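Local atomic coordinates of fibrinogen alpha subunit (Gallus gallus, PDB entry 1M1J), a protein that is probably cleaved by thrombin and then polymerizes, together with the beta and gamma chains, into the insoluble fibrin matrix of blood clots. Residues 175-178 / 179-182. Numbering follows the deposited sequence.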
loop_
_atom_site.group_PDB
_atom_site.type_symbol
_atom_site.label_atom_id
_atom_site.label_comp_id
_atom_site.label_asym_id
_atom_site.label_seq_id
_atom_site.Cartn_x
_atom_site.Cartn_y
_atom_site.Cartn_z
ATOM N N ASP D 175 128.165 -62.974 45.292
ATOM C CA ASP D 175 126.878 -63.213 45.943
ATOM C C ASP D 175 125.981 -64.180 45.155
ATOM O O ASP D 175 125.289 -65.010 45.750
ATOM C CB ASP D 175 126.141 -61.887 46.152
ATOM C CG ASP D 175 124.967 -62.017 47.113
ATOM O OD1 ASP D 175 124.108 -62.901 46.899
ATOM O OD2 ASP D 175 124.903 -61.229 48.080
ATOM N N LYS D 176 125.995 -64.066 43.827
ATOM C CA LYS D 176 125.188 -64.922 42.944
ATOM C C LYS D 176 123.687 -64.798 43.168
ATOM O O LYS D 176 122.898 -65.461 42.490
ATOM C CB LYS D 176 125.585 -66.397 43.091
ATOM C CG LYS D 176 126.560 -66.896 42.031
ATOM C CD LYS D 176 126.882 -68.373 42.224
ATOM C CE LYS D 176 127.917 -68.853 41.214
ATOM N NZ LYS D 176 128.269 -70.296 41.405
ATOM N N GLU D 177 123.301 -63.954 44.118
ATOM C CA GLU D 177 121.895 -63.745 44.438
ATOM C C GLU D 177 121.569 -62.266 44.583
ATOM O O GLU D 177 120.422 -61.850 44.397
ATOM C CB GLU D 177 121.526 -64.488 45.727
ATOM C CG GLU D 177 121.431 -66.001 45.567
ATOM C CD GLU D 177 120.831 -66.680 46.785
ATOM O OE1 GLU D 177 120.573 -67.902 46.718
ATOM O OE2 GLU D 177 120.619 -65.991 47.808
ATOM N N GLY D 178 122.576 -61.472 44.926
ATOM C CA GLY D 178 122.345 -60.050 45.063
ATOM C C GLY D 178 121.725 -59.549 43.774
ATOM O O GLY D 178 120.984 -58.567 43.762
ATOM N N TYR D 179 122.007 -60.253 42.683
ATOM C CA TYR D 179 121.486 -59.865 41.386
ATOM C C TYR D 179 120.049 -60.250 41.102
ATOM O O TYR D 179 119.313 -59.467 40.503
ATOM C CB TYR D 179 122.395 -60.400 40.293
ATOM C CG TYR D 179 123.657 -59.596 40.193
ATOM C CD1 TYR D 179 123.643 -58.326 39.621
ATOM C CD2 TYR D 179 124.855 -60.076 40.713
ATOM C CE1 TYR D 179 124.794 -57.550 39.569
ATOM C CE2 TYR D 179 126.011 -59.312 40.669
ATOM C CZ TYR D 179 125.977 -58.048 40.095
ATOM O OH TYR D 179 127.120 -57.281 40.049
ATOM N N ASP D 180 119.629 -61.439 41.520
ATOM C CA ASP D 180 118.251 -61.838 41.256
ATOM C C ASP D 180 117.279 -60.984 42.068
ATOM O O ASP D 180 116.101 -60.858 41.721
ATOM C CB ASP D 180 118.039 -63.333 41.545
ATOM C CG ASP D 180 118.309 -63.700 42.985
ATOM O OD1 ASP D 180 117.705 -63.080 43.889
ATOM O OD2 ASP D 180 119.121 -64.624 43.208
ATOM N N ASN D 181 117.783 -60.389 43.143
ATOM C CA ASN D 181 116.962 -59.532 43.982
ATOM C C ASN D 181 116.866 -58.166 43.299
ATOM O O ASN D 181 115.843 -57.481 43.372
ATOM C CB ASN D 181 117.590 -59.400 45.367
ATOM C CG ASN D 181 116.646 -58.788 46.378
ATOM O OD1 ASN D 181 116.932 -58.763 47.573
ATOM N ND2 ASN D 181 115.510 -58.288 45.903
ATOM N N ILE D 182 117.945 -57.774 42.629
ATOM C CA ILE D 182 117.966 -56.512 41.909
ATOM C C ILE D 182 117.036 -56.664 40.724
ATOM O O ILE D 182 116.187 -55.812 40.474
ATOM C CB ILE D 182 119.364 -56.188 41.358
ATOM C CG1 ILE D 182 120.342 -55.975 42.507
ATOM C CG2 ILE D 182 119.295 -54.972 40.457
ATOM C CD1 ILE D 182 119.856 -54.984 43.529
#
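The side chains of E177 and D180 run side by side and point the same way, with their carboxylate planes 56° apart, where a loop enters helix 178-191, the short helix with which the alpha chain folds back as the fourth strand of the fibrinogen coiled coil. D180 OD2 rests against the flank of E177, 3.5 Å from E177 CB, while the acid ends stay separate, with E177 OE1 5.0 Å from D180 OD2; the two like charges probably repel mildly. D180 CG sits between its own backbone N and carbonyl carbon (chi1 61°), which turns the carboxylate back over the E177 backbone. The Y179 ring meets G178 C obliquely and leads away to helix 82-160, where it packs on V145 and M148 and its OH makes a weak hydrogen bond to E152. I182 also reaches V145, and these contacts seat the short helix on helix 82-160. Ahead of the turn, D175 OD1 accepts a weak bond from G178 N (2.9 Å), tying the loop to the helix start. K176 reaches out to hydrogen-bond the backbone of another protein's chain. The first helical turn is closed by N181 N bonding to E177 O (3.3 Å) and, weakly, by I182 N to G178 O at 3.3 Å.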